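Local coordinates for protein dihydropteroate synthase (Anaplasma phagocytophilum, PDB 6UCZ) that probably catalyses the joining of 6-hydroxymethyl-7,8-dihydropterin pyrophosphate to p-aminobenzoate, which yields dihydropteroate on the route to folate, at residues Asp142-Ala147 / Asp190-Gln195; Ser151-Ile156 / Arg199-Leu204; Tyr219-Ile224 / Thr263-Gln268; Ser242-Ile247 / Val256-Leu261. One frame throughout, in Å; residues are numbered along the deposited sequence.

Interaction 1. Residues Asp142-Ala147 / Asp190-Gln195; sequences DMPAIA and DTLIAQ
Pro144, in the first turn of helix 143-148, is wedged between Leu192, in the last turn of helix 174-194, and Gln195 just beyond it. The tight half of the contact gathers round Pro144 CB, between the Gln195 amide and a Leu192 methyl. This CB lies above the flat amide, 3.4 Å from Gln195 CD and almost as near to OE1 and NE2, while on the other flank Leu192 brings its CD2 branch to 4.0 Å from the same Pro144 CB. Thr191 adds a methyl group, CG2, 3.9 Å from Pro144 CG; its hydroxyl is engaged within its own helix by Ser187. A proline suits a first helical turn, where no carbonyl of a preceding turn needs the N-H that proline lacks, and its compact ring is consistent with the close approach, 5.3 Å between Pro144 CA and Leu192 CA.

Towards solvent the packing gives way to a water bridge. Ala145 N donates to a water 3.0 Å away, and that water donates to Gln195 OE1 at 2.9 Å. The chain of Gln195 runs extended beyond CG (chi2 -158°), long enough to carry the amide across to the proline. On the buried side Leu192 continues onto Leu138, Val197 and Ile202. Neighbouring helices packed side by side on the outside of a parallel beta-barrel are characteristic of the TIM barrel, the fold of dihydropteroate synthases.

Interaction 2. Residues Ser151-Ile156 / Arg199-Leu204; sequences SAKIII and RERIIL
Arg201 and Ser151 meet where two neighbouring parallel strands, 153-156 and 202-204, begin. Followed outward, the arginine runs along the backbone opposite. Its CB rests 3.7 Å from Ala152 O, and CG stays near the same oxygen. CD then reaches Ser151 O at 3.2 Å. With the chain extended from CG to NE (chi2 169°), the guanidinium lies beneath that carbonyl: Ser151 O stands 3.0 Å above its plane, toward the rim. NE is near this oxygen too, but the angle is too poor for a hydrogen bond. At the tip NH1 packs 3.3 Å from Ser151 CB.

Beyond this, the backbones take over in a regular parallel ladder. Ile154 N donates to Arg201 O over 2.9 Å, Ile203 N to Ile154 O over 2.8 Å, and Ile156 N to Ile203 O over 3.0 Å. Beta-branched isoleucine favours the extended backbone of these strands, and its bulk, with that of Leu204, fills both faces. Ile155 and Ile203 share one face, CG1 of the first against CB of the second. On the other, Ile156 and Leu204 lie side by side beneath helix 174-194; chi1 of 49° places Ile156 CG1 between its N and carbonyl carbon, and CD1 meets Leu204 CD2 at 3.7 Å. The ammonium of Lys153 turns elsewhere, to Glu110.

Ile155 also touches the bound pterin monophosphate, so the ladder probably helps to hold this pocket residue in place. At the start of the strands the guanidinium-carbonyl attraction is probably electrostatic and, lacking hydrogen-bond geometry, less directional than the backbone bonds.

Interaction 3. Residues Tyr219-Ile224 / Thr263-Gln268; sequences YIAKNI and TFLAQQ
Ala221 and Lys222 meet Phe264 where two neighbouring helices of the TIM barrel, 214-222 and 255-267, come together near their C-terminal ends.

The first kind of contact is between an aromatic edge and carbonyl oxygens. Phe264 has its CG anti to the backbone N (chi1 167°), which swings the ring out toward the other helix. It presents its edge there: Ala221 O lies in the ring plane 3.4 Å from CE2, and Lys222 O, also in the plane, is 3.8 Å from CZ. Ring hydrogens carry a slight positive charge, and carbonyl oxygens at a helix C-terminus probably carry extra negative potential, so this approach is probably mildly attractive, though neither pair is a hydrogen bond. Ala221 O has a stronger partner in Ile224 N, which donates to it as the helix ends. Phenylalanine suits this place because its rigid, flat ring can reach the backbone of the other helix edge first.

The second kind is apolar. On the buried side Leu265 CD2 packs 4.4 Å from Ala221 CB and 4.3 Å from Ile224 CG2. Alanine's small side chain leaves room for the leucine branch, and both Leu265 and Ile224 touch Val236 of strand 235-236, so the two segments rest on the same strand.

The third uses the aliphatic part of a polar residue. Within 263-268, chi1 of -51° sets Gln268 CG beside its backbone N, and CG stands 3.7 Å above one face of the Phe264 ring, offset toward the rim. One carbon further back, Gln268 CB lies 3.7 Å from Ile224 CG2.

Interaction 4. Residues Ser242-Ile247 / Val256-Leu261; sequences SMFSLI and VPTAML
Phe244 pushes its ring from the 3-10 turn 242-245 against the first turns of helix 255-267, landing on Pro257, Thr258 and Leu261.

Most of the contact is apolar. Phe244 CG lies beside the backbone N (chi1 -71°), and this directs the ring into the helix. Its CD1 meets Pro257 CB at 3.7 Å, and its far atom CZ comes to 4.1 Å from Leu261 CD2. That same leucine methyl receives Met243 CE, also at 4.1 Å, the two side chains crossing at about a right angle. The flexible methionine chain, bent at chi3, lets CE settle against the leucine methyl. Proline suits the start of a helix, and its ring offers a firm carbon surface.

A second group sets the ring against polar atoms and the backbone. Phe244 CE1 approaches Pro257 O at 3.4 Å, and CZ lies 3.6 Å from Thr258 CA. Thr258 OG1 is 3.7 Å from CE2, but its hydrogen bonds go to Arg254 O and Arg240 N, leaving the phenyl ring a packing neighbour. Trp218 of helix 214-222 meets Phe244 edge-to-face and donates from NE1 to Met243 O.

Hydrogen bonds shape the 3-10 turn itself: Ser242 O accepts both Ser245 N at 2.7 Å and Ser245 OG at 2.8 Å, so a serine closes the turn twice over.

No hydrogen bond spans the two segments. The turn, which directly follows the pterin-pocket residue Lys241, is thus seated on the helix by dispersion and shape, while the hydrogen bonds of the turn are made within it and to its surroundings.

Along the chain, 142-147 comes first and 151-156 next; 190-195 then closes interaction 1 and 199-204 closes interaction 2, so these two loops cross. They touch, through Leu192 on Ile202 and Met143 on Ile154, uniting two outer helices with the strands they cover. Strand 202-205 leads into helix 214-222, where interaction 3 opens at 219-224. Before it closes at 263-268, interaction 4 opens at 242-247 and closes at 256-261, a short loop within a longer one. Interaction 3 joins helix 214-222 to helix 255-267, and interaction 4 seats the loop after strand 235-236 on that same helix. Interactions 1 and 4 lie on opposite sides of the chain's centre, their centres 34 Å apart.

Interaction 1. Residues Asp142-Ala147 / Asp190-Gln195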
loop_
_atom_site.group_PDB
_atom_site.type_symbol
_atom_site.label_atom_id
_atom_site.label_comp_id
_atom_site.label_asym_id
_atom_site.label_seq_id
_atom_site.Cartn_x
_atom_site.Cartn_y
_atom_site.Cartn_z
ATOM N N ASP A 142 -5.832 7.883 -16.658
ATOM C CA ASP A 142 -6.350 6.655 -17.249
ATOM C C ASP A 142 -6.526 5.543 -16.232
ATOM O O ASP A 142 -7.027 4.470 -16.590
ATOM C CB ASP A 142 -5.433 6.155 -18.369
ATOM C CG ASP A 142 -5.483 7.033 -19.595
ATOM O OD1 ASP A 142 -6.559 7.615 -19.872
ATOM O OD2 ASP A 142 -4.442 7.150 -20.276
ATOM N N MET A 143 -6.086 5.745 -14.988
ATOM C CA MET A 143 -6.215 4.673 -14.008
ATOM C C MET A 143 -7.667 4.247 -13.798
ATOM O O MET A 143 -7.915 3.030 -13.753
ATOM C CB MET A 143 -5.551 5.072 -12.678
ATOM C CG MET A 143 -5.335 3.885 -11.738
ATOM S SD MET A 143 -4.170 2.661 -12.384
ATOM C CE MET A 143 -2.571 3.267 -11.840
ATOM N N PRO A 144 -8.655 5.150 -13.685
ATOM C CA PRO A 144 -10.039 4.675 -13.483
ATOM C C PRO A 144 -10.558 3.776 -14.594
ATOM O O PRO A 144 -11.247 2.786 -14.314
ATOM C CB PRO A 144 -10.837 5.981 -13.385
ATOM C CG PRO A 144 -9.844 6.973 -12.861
ATOM C CD PRO A 144 -8.562 6.615 -13.543
ATOM N N ALA A 145 -10.248 4.087 -15.851
ATOM C CA ALA A 145 -10.710 3.246 -16.948
ATOM C C ALA A 145 -10.106 1.851 -16.852
ATOM O O ALA A 145 -10.797 0.852 -17.083
ATOM C CB ALA A 145 -10.368 3.899 -18.292
ATOM N N ILE A 146 -8.827 1.762 -16.477
ATOM C CA ILE A 146 -8.169 0.463 -16.329
ATOM C C ILE A 146 -8.811 -0.347 -15.206
ATOM O O ILE A 146 -9.092 -1.539 -15.362
ATOM C CB ILE A 146 -6.661 0.648 -16.083
ATOM C CG1 ILE A 146 -5.972 1.154 -17.346
ATOM C CG2 ILE A 146 -6.031 -0.666 -15.645
ATOM C CD1 ILE A 146 -6.426 0.437 -18.582
ATOM N N ALA A 147 -9.036 0.281 -14.047
ATOM C CA ALA A 147 -9.639 -0.449 -12.936
ATOM C C ALA A 147 -11.050 -0.908 -13.280
ATOM O O ALA A 147 -11.429 -2.051 -12.988
ATOM C CB ALA A 147 -9.651 0.421 -11.677
ATOM N N ASP A 190 -15.173 9.168 -5.964
ATOM C CA ASP A 190 -16.224 9.611 -6.876
ATOM C C ASP A 190 -15.808 9.428 -8.327
ATOM O O ASP A 190 -16.610 8.994 -9.162
ATOM C CB ASP A 190 -16.584 11.073 -6.616
ATOM C CG ASP A 190 -17.355 11.269 -5.328
ATOM O OD1 ASP A 190 -18.009 10.310 -4.866
ATOM O OD2 ASP A 190 -17.313 12.389 -4.782
ATOM N N THR A 191 -14.556 9.760 -8.649
ATOM C CA THR A 191 -14.075 9.574 -10.013
ATOM C C THR A 191 -14.168 8.112 -10.432
ATOM O O THR A 191 -14.650 7.796 -11.527
ATOM C CB THR A 191 -12.641 10.091 -10.130
ATOM O OG1 THR A 191 -12.625 11.497 -9.850
ATOM C CG2 THR A 191 -12.087 9.843 -11.525
ATOM N N LEU A 192 -13.722 7.205 -9.563
ATOM C CA LEU A 192 -13.738 5.780 -9.885
ATOM C C LEU A 192 -15.155 5.273 -10.128
ATOM O O LEU A 192 -15.418 4.571 -11.112
ATOM C CB LEU A 192 -13.083 4.990 -8.745
ATOM C CG LEU A 192 -11.578 5.165 -8.534
ATOM C CD1 LEU A 192 -11.144 4.567 -7.197
ATOM C CD2 LEU A 192 -10.831 4.518 -9.678
ATOM N N ILE A 193 -16.075 5.588 -9.212
ATOM C CA ILE A 193 -17.448 5.100 -9.326
ATOM C C ILE A 193 -18.110 5.652 -10.577
ATOM O O ILE A 193 -18.826 4.934 -11.288
ATOM C CB ILE A 193 -18.248 5.459 -8.060
ATOM C CG1 ILE A 193 -17.661 4.746 -6.840
ATOM C CG2 ILE A 193 -19.718 5.105 -8.229
ATOM C CD1 ILE A 193 -18.378 5.085 -5.543
ATOM N N ALA A 194 -17.884 6.935 -10.871
ATOM C CA ALA A 194 -18.464 7.524 -12.075
ATOM C C ALA A 194 -17.948 6.847 -13.337
ATOM O O ALA A 194 -18.663 6.776 -14.340
ATOM C CB ALA A 194 -18.171 9.023 -12.126
ATOM N N GLN A 195 -16.724 6.328 -13.304
ATOM C CA GLN A 195 -16.117 5.693 -14.463
ATOM C C GLN A 195 -16.322 4.187 -14.477
ATOM O O GLN A 195 -15.712 3.498 -15.301
ATOM C CB GLN A 195 -14.629 6.035 -14.513
ATOM C CG GLN A 195 -14.377 7.514 -14.763
ATOM C CD GLN A 195 -13.007 7.796 -15.341
ATOM O OE1 GLN A 195 -12.539 7.104 -16.244
ATOM N NE2 GLN A 195 -12.343 8.814 -14.800
HETATM O O HOH W 1 -9.771 6.828 -16.870
#

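Interaction 2. Residues Ser151-Ile156 / Arg199-Leu204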
loop_
_atom_site.group_PDB
_atom_site.type_symbol
_atom_site.label_atom_id
_atom_site.label_comp_id
_atom_site.label_asym_id
_atom_site.label_seq_id
_atom_site.Cartn_x
_atom_site.Cartn_y
_atom_site.Cartn_z
ATOM N N SER A 151 -12.323 -5.053 -13.397
ATOM C CA SER A 151 -13.017 -5.545 -12.211
ATOM C C SER A 151 -12.077 -5.711 -11.018
ATOM O O SER A 151 -12.448 -6.341 -10.018
ATOM C CB SER A 151 -13.763 -6.858 -12.490
ATOM O OG SER A 151 -12.865 -7.907 -12.805
ATOM N N ALA A 152 -10.859 -5.184 -11.114
ATOM C CA ALA A 152 -9.861 -5.334 -10.069
ATOM C C ALA A 152 -10.226 -4.540 -8.819
ATOM O O ALA A 152 -10.954 -3.547 -8.862
ATOM C CB ALA A 152 -8.497 -4.852 -10.564
ATOM N N LYS A 153 -9.698 -4.993 -7.691
ATOM C CA LYS A 153 -9.714 -4.166 -6.496
ATOM C C LYS A 153 -8.611 -3.125 -6.632
ATOM O O LYS A 153 -7.560 -3.382 -7.237
ATOM C CB LYS A 153 -9.503 -5.018 -5.247
ATOM C CG LYS A 153 -10.517 -6.141 -5.110
ATOM C CD LYS A 153 -10.180 -7.076 -3.948
ATOM C CE LYS A 153 -9.650 -8.414 -4.459
ATOM N NZ LYS A 153 -9.787 -9.507 -3.449
ATOM N N ILE A 154 -8.837 -1.945 -6.063
ATOM C CA ILE A 154 -7.867 -0.866 -6.210
ATOM C C ILE A 154 -7.654 -0.136 -4.892
ATOM O O ILE A 154 -8.615 0.262 -4.227
ATOM C CB ILE A 154 -8.280 0.111 -7.332
ATOM C CG1 ILE A 154 -7.333 1.309 -7.368
ATOM C CG2 ILE A 154 -9.741 0.539 -7.194
ATOM C CD1 ILE A 154 -7.301 1.991 -8.730
ATOM N N ILE A 155 -6.392 0.036 -4.515
ATOM C CA ILE A 155 -6.003 0.908 -3.413
ATOM C C ILE A 155 -5.615 2.260 -3.996
ATOM O O ILE A 155 -4.820 2.324 -4.942
ATOM C CB ILE A 155 -4.823 0.321 -2.621
ATOM C CG1 ILE A 155 -5.127 -1.113 -2.189
ATOM C CG2 ILE A 155 -4.501 1.206 -1.389
ATOM C CD1 ILE A 155 -3.883 -1.878 -1.778
ATOM N N ILE A 156 -6.175 3.336 -3.447
ATOM C CA ILE A 156 -5.753 4.699 -3.767
ATOM C C ILE A 156 -5.114 5.294 -2.518
ATOM O O ILE A 156 -5.704 5.249 -1.429
ATOM C CB ILE A 156 -6.916 5.562 -4.289
ATOM C CG1 ILE A 156 -8.140 5.459 -3.371
ATOM C CG2 ILE A 156 -7.277 5.156 -5.728
ATOM C CD1 ILE A 156 -9.284 6.411 -3.779
ATOM N N ARG A 199 -18.201 0.041 -6.006
ATOM C CA ARG A 199 -17.839 0.711 -4.760
ATOM C C ARG A 199 -17.124 -0.237 -3.802
ATOM O O ARG A 199 -16.196 0.170 -3.091
ATOM C CB ARG A 199 -19.104 1.277 -4.107
ATOM C CG ARG A 199 -18.875 2.161 -2.890
ATOM C CD ARG A 199 -20.181 2.401 -2.125
ATOM N NE ARG A 199 -20.050 3.402 -1.064
ATOM C CZ ARG A 199 -19.584 3.165 0.161
ATOM N NH1 ARG A 199 -19.180 1.946 0.508
ATOM N NH2 ARG A 199 -19.512 4.155 1.044
ATOM N N GLU A 200 -17.532 -1.509 -3.778
ATOM C CA GLU A 200 -16.920 -2.492 -2.889
ATOM C C GLU A 200 -15.458 -2.774 -3.218
ATOM O O GLU A 200 -14.727 -3.255 -2.349
ATOM C CB GLU A 200 -17.712 -3.803 -2.918
ATOM C CG GLU A 200 -19.133 -3.688 -2.373
ATOM C CD GLU A 200 -20.111 -3.144 -3.392
ATOM O OE1 GLU A 200 -20.149 -3.686 -4.512
ATOM O OE2 GLU A 200 -20.825 -2.169 -3.090
ATOM N N ARG A 201 -15.004 -2.490 -4.435
ATOM C CA ARG A 201 -13.634 -2.821 -4.806
ATOM C C ARG A 201 -12.621 -1.720 -4.501
ATOM O O ARG A 201 -11.444 -1.885 -4.842
ATOM C CB ARG A 201 -13.564 -3.215 -6.281
ATOM C CG ARG A 201 -14.215 -4.562 -6.547
ATOM C CD ARG A 201 -14.387 -4.830 -8.003
ATOM N NE ARG A 201 -15.041 -6.116 -8.234
ATOM C CZ ARG A 201 -15.736 -6.416 -9.329
ATOM N NH1 ARG A 201 -15.870 -5.516 -10.293
ATOM N NH2 ARG A 201 -16.298 -7.616 -9.460
ATOM N N ILE A 202 -13.030 -0.617 -3.871
ATOM C CA ILE A 202 -12.148 0.525 -3.630
ATOM C C ILE A 202 -11.618 0.465 -2.202
ATOM O O ILE A 202 -12.396 0.333 -1.250
ATOM C CB ILE A 202 -12.881 1.852 -3.877
ATOM C CG1 ILE A 202 -13.339 1.944 -5.334
ATOM C CG2 ILE A 202 -11.961 3.020 -3.516
ATOM C CD1 ILE A 202 -14.302 3.088 -5.607
ATOM N N ILE A 203 -10.300 0.634 -2.047
ATOM C CA ILE A 203 -9.618 0.601 -0.756
ATOM C C ILE A 203 -8.870 1.915 -0.560
ATOM O O ILE A 203 -8.220 2.409 -1.488
ATOM C CB ILE A 203 -8.648 -0.599 -0.687
ATOM C CG1 ILE A 203 -9.396 -1.913 -0.955
ATOM C CG2 ILE A 203 -7.939 -0.651 0.643
ATOM C CD1 ILE A 203 -8.497 -3.038 -1.483
ATOM N N LEU A 204 -8.941 2.477 0.652
ATOM C CA LEU A 204 -8.378 3.799 0.939
ATOM C C LEU A 204 -7.133 3.692 1.810
ATOM O O LEU A 204 -7.120 2.957 2.799
ATOM C CB LEU A 204 -9.403 4.690 1.648
ATOM C CG LEU A 204 -10.750 4.867 0.941
ATOM C CD1 LEU A 204 -11.667 5.807 1.713
ATOM C CD2 LEU A 204 -10.544 5.354 -0.494
#

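Interaction 3. Residues Tyr219-Ile224 / Thr263-Gln268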
loop_
_atom_site.group_PDB
_atom_site.type_symbol
_atom_site.label_atom_id
_atom_site.label_comp_id
_atom_site.label_asym_id
_atom_site.label_seq_id
_atom_site.Cartn_x
_atom_site.Cartn_y
_atom_site.Cartn_z
ATOM N N TYR A 219 -0.391 10.763 14.243
ATOM C CA TYR A 219 -1.750 11.256 14.463
ATOM C C TYR A 219 -2.753 10.517 13.583
ATOM O O TYR A 219 -3.838 10.144 14.043
ATOM C CB TYR A 219 -1.812 12.766 14.204
ATOM C CG TYR A 219 -3.184 13.374 14.428
ATOM C CD1 TYR A 219 -4.135 13.404 13.409
ATOM C CD2 TYR A 219 -3.532 13.902 15.664
ATOM C CE1 TYR A 219 -5.401 13.961 13.621
ATOM C CE2 TYR A 219 -4.785 14.462 15.885
ATOM C CZ TYR A 219 -5.714 14.486 14.861
ATOM O OH TYR A 219 -6.954 15.043 15.089
ATOM N N ILE A 220 -2.409 10.311 12.311
ATOM C CA ILE A 220 -3.308 9.618 11.390
ATOM C C ILE A 220 -3.506 8.169 11.828
ATOM O O ILE A 220 -4.634 7.663 11.886
ATOM C CB ILE A 220 -2.752 9.683 9.956
ATOM C CG1 ILE A 220 -2.668 11.135 9.452
ATOM C CG2 ILE A 220 -3.586 8.790 9.028
ATOM C CD1 ILE A 220 -3.980 11.862 9.490
ATOM N N ALA A 221 -2.405 7.468 12.101
ATOM C CA ALA A 221 -2.499 6.091 12.581
ATOM C C ALA A 221 -3.384 6.007 13.822
ATOM O O ALA A 221 -4.294 5.171 13.896
ATOM C CB ALA A 221 -1.098 5.542 12.873
ATOM N N LYS A 222 -3.161 6.904 14.795
ATOM C CA LYS A 222 -3.955 6.863 16.021
ATOM C C LYS A 222 -5.433 7.052 15.726
ATOM O O LYS A 222 -6.286 6.468 16.406
ATOM C CB LYS A 222 -3.471 7.932 17.007
ATOM C CG LYS A 222 -4.516 8.369 18.023
ATOM C CD LYS A 222 -3.982 9.388 19.022
ATOM C CE LYS A 222 -3.580 10.696 18.350
ATOM N NZ LYS A 222 -3.221 11.756 19.349
ATOM N N ASN A 223 -5.758 7.853 14.712
ATOM C CA ASN A 223 -7.141 8.186 14.403
ATOM C C ASN A 223 -7.635 7.474 13.145
ATOM O O ASN A 223 -8.541 7.963 12.467
ATOM C CB ASN A 223 -7.305 9.701 14.269
ATOM C CG ASN A 223 -7.228 10.417 15.609
ATOM O OD1 ASN A 223 -6.247 11.095 15.929
ATOM N ND2 ASN A 223 -8.270 10.263 16.399
ATOM N N ILE A 224 -7.069 6.301 12.840
ATOM C CA ILE A 224 -7.409 5.603 11.607
ATOM C C ILE A 224 -8.884 5.214 11.576
ATOM O O ILE A 224 -9.455 5.025 10.496
ATOM C CB ILE A 224 -6.487 4.369 11.426
ATOM C CG1 ILE A 224 -6.519 3.883 9.974
ATOM C CG2 ILE A 224 -6.879 3.236 12.388
ATOM C CD1 ILE A 224 -5.873 4.857 8.997
ATOM N N THR A 263 -0.082 -4.332 15.630
ATOM C CA THR A 263 -1.071 -4.870 16.563
ATOM C C THR A 263 -2.194 -3.873 16.799
ATOM O O THR A 263 -3.377 -4.231 16.748
ATOM C CB THR A 263 -0.416 -5.235 17.896
ATOM O OG1 THR A 263 0.646 -6.168 17.682
ATOM C CG2 THR A 263 -1.451 -5.867 18.824
ATOM N N PHE A 264 -1.839 -2.606 17.038
ATOM C CA PHE A 264 -2.845 -1.568 17.257
ATOM C C PHE A 264 -3.732 -1.397 16.026
ATOM O O PHE A 264 -4.962 -1.306 16.132
ATOM C CB PHE A 264 -2.159 -0.244 17.586
ATOM C CG PHE A 264 -3.078 0.942 17.528
ATOM C CD1 PHE A 264 -3.812 1.308 18.656
ATOM C CD2 PHE A 264 -3.211 1.692 16.368
ATOM C CE1 PHE A 264 -4.672 2.401 18.622
ATOM C CE2 PHE A 264 -4.068 2.793 16.325
ATOM C CZ PHE A 264 -4.797 3.143 17.448
ATOM N N LEU A 265 -3.115 -1.304 14.852
ATOM C CA LEU A 265 -3.886 -1.122 13.624
ATOM C C LEU A 265 -4.827 -2.301 13.384
ATOM O O LEU A 265 -5.985 -2.114 12.997
ATOM C CB LEU A 265 -2.936 -0.944 12.443
ATOM C CG LEU A 265 -2.072 0.312 12.456
ATOM C CD1 LEU A 265 -1.100 0.243 11.291
ATOM C CD2 LEU A 265 -2.943 1.562 12.371
ATOM N N ALA A 266 -4.356 -3.524 13.639
ATOM C CA ALA A 266 -5.240 -4.682 13.510
ATOM C C ALA A 266 -6.418 -4.587 14.477
ATOM O O ALA A 266 -7.555 -4.912 14.114
ATOM C CB ALA A 266 -4.449 -5.978 13.737
ATOM N N GLN A 267 -6.176 -4.094 15.702
ATOM C CA GLN A 267 -7.266 -3.921 16.656
ATOM C C GLN A 267 -8.304 -2.906 16.184
ATOM O O GLN A 267 -9.481 -3.019 16.545
ATOM C CB GLN A 267 -6.705 -3.510 18.015
ATOM C CG GLN A 267 -5.927 -4.609 18.678
ATOM C CD GLN A 267 -5.438 -4.218 20.048
ATOM O OE1 GLN A 267 -4.374 -3.612 20.205
ATOM N NE2 GLN A 267 -6.221 -4.556 21.056
ATOM N N GLN A 268 -7.891 -1.901 15.403
ATOM C CA GLN A 268 -8.791 -0.927 14.797
ATOM C C GLN A 268 -9.489 -1.461 13.541
ATOM O O GLN A 268 -10.129 -0.675 12.828
ATOM C CB GLN A 268 -8.019 0.347 14.441
ATOM C CG GLN A 268 -7.179 0.914 15.577
ATOM C CD GLN A 268 -7.986 1.245 16.806
ATOM O OE1 GLN A 268 -9.032 1.890 16.724
ATOM N NE2 GLN A 268 -7.503 0.805 17.960
#

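Interaction 4. Residues Ser242-Ile247 / Val256-Leu261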
loop_
_atom_site.group_PDB
_atom_site.type_symbol
_atom_site.label_atom_id
_atom_site.label_comp_id
_atom_site.label_asym_id
_atom_site.label_seq_id
_atom_site.Cartn_x
_atom_site.Cartn_y
_atom_site.Cartn_z
ATOM N N SER A 242 9.718 6.514 8.107
ATOM C CA SER A 242 10.479 7.476 8.890
ATOM C C SER A 242 9.701 7.991 10.094
ATOM O O SER A 242 10.312 8.566 11.003
ATOM C CB SER A 242 10.916 8.645 8.000
ATOM O OG SER A 242 9.790 9.351 7.551
ATOM N N MET A 243 8.375 7.787 10.138
ATOM C CA MET A 243 7.623 8.127 11.345
ATOM C C MET A 243 8.238 7.480 12.592
ATOM O O MET A 243 8.138 8.031 13.696
ATOM C CB MET A 243 6.154 7.731 11.190
ATOM C CG MET A 243 5.901 6.204 11.070
ATOM S SD MET A 243 4.197 5.738 10.664
ATOM C CE MET A 243 3.355 6.260 12.158
ATOM N N PHE A 244 8.915 6.345 12.434
ATOM C CA PHE A 244 9.563 5.718 13.582
ATOM C C PHE A 244 10.839 6.427 13.997
ATOM O O PHE A 244 11.431 6.047 15.000
ATOM C CB PHE A 244 9.858 4.244 13.293
ATOM C CG PHE A 244 8.629 3.393 13.262
ATOM C CD1 PHE A 244 8.078 2.898 14.443
ATOM C CD2 PHE A 244 7.970 3.152 12.065
ATOM C CE1 PHE A 244 6.915 2.113 14.424
ATOM C CE2 PHE A 244 6.813 2.401 12.045
ATOM C CZ PHE A 244 6.287 1.873 13.239
ATOM N N SER A 245 11.297 7.438 13.260
ATOM C CA SER A 245 12.418 8.220 13.761
ATOM C C SER A 245 12.026 9.024 14.993
ATOM O O SER A 245 12.905 9.500 15.719
ATOM C CB SER A 245 12.940 9.162 12.679
ATOM O OG SER A 245 12.009 10.209 12.488
ATOM N N LEU A 246 10.723 9.193 15.227
ATOM C CA LEU A 246 10.235 9.975 16.360
ATOM C C LEU A 246 10.420 9.216 17.675
ATOM O O LEU A 246 10.828 9.800 18.690
ATOM C CB LEU A 246 8.764 10.318 16.123
ATOM C CG LEU A 246 8.118 11.333 17.048
ATOM C CD1 LEU A 246 8.825 12.672 16.890
ATOM C CD2 LEU A 246 6.633 11.429 16.728
ATOM N N ILE A 247 10.071 7.932 17.691
ATOM C CA ILE A 247 10.650 6.986 18.639
ATOM C C ILE A 247 12.059 6.764 18.141
ATOM O O ILE A 247 12.222 5.955 17.226
ATOM C CB ILE A 247 9.978 5.599 18.651
ATOM C CG1 ILE A 247 8.502 5.646 18.275
ATOM C CG2 ILE A 247 10.253 4.910 20.001
ATOM C CD1 ILE A 247 7.635 5.872 19.452
ATOM N N VAL A 256 10.481 -4.653 14.475
ATOM C CA VAL A 256 9.806 -4.934 15.747
ATOM C C VAL A 256 8.917 -3.747 16.134
ATOM O O VAL A 256 7.732 -3.956 16.445
ATOM C CB VAL A 256 10.813 -5.299 16.852
ATOM C CG1 VAL A 256 10.111 -5.375 18.180
ATOM C CG2 VAL A 256 11.479 -6.617 16.536
ATOM N N PRO A 257 9.410 -2.495 16.134
ATOM C CA PRO A 257 8.482 -1.368 16.350
ATOM C C PRO A 257 7.324 -1.336 15.370
ATOM O O PRO A 257 6.201 -0.970 15.750
ATOM C CB PRO A 257 9.390 -0.133 16.194
ATOM C CG PRO A 257 10.733 -0.621 16.603
ATOM C CD PRO A 257 10.812 -2.029 16.078
ATOM N N THR A 258 7.561 -1.694 14.105
ATOM C CA THR A 258 6.457 -1.761 13.148
ATOM C C THR A 258 5.386 -2.731 13.621
ATOM O O THR A 258 4.186 -2.415 13.588
ATOM C CB THR A 258 6.998 -2.154 11.768
ATOM O OG1 THR A 258 7.815 -1.084 11.279
ATOM C CG2 THR A 258 5.869 -2.459 10.750
ATOM N N ALA A 259 5.807 -3.901 14.106
ATOM C CA ALA A 259 4.868 -4.917 14.578
ATOM C C ALA A 259 4.075 -4.446 15.792
ATOM O O ALA A 259 2.915 -4.845 15.962
ATOM C CB ALA A 259 5.619 -6.209 14.914
ATOM N N MET A 260 4.682 -3.618 16.656
ATOM C CA MET A 260 3.930 -3.060 17.777
ATOM C C MET A 260 2.775 -2.191 17.291
ATOM O O MET A 260 1.659 -2.269 17.827
ATOM C CB MET A 260 4.862 -2.262 18.693
ATOM C CG MET A 260 5.995 -3.113 19.311
ATOM S SD MET A 260 6.994 -2.161 20.477
ATOM C CE MET A 260 8.589 -2.942 20.390
ATOM N N LEU A 261 3.021 -1.352 16.277
ATOM C CA LEU A 261 1.930 -0.572 15.703
ATOM C C LEU A 261 0.974 -1.456 14.909
ATOM O O LEU A 261 -0.245 -1.241 14.938
ATOM C CB LEU A 261 2.502 0.558 14.835
ATOM C CG LEU A 261 1.498 1.409 14.062
ATOM C CD1 LEU A 261 0.439 2.032 14.991
ATOM C CD2 LEU A 261 2.249 2.469 13.293
#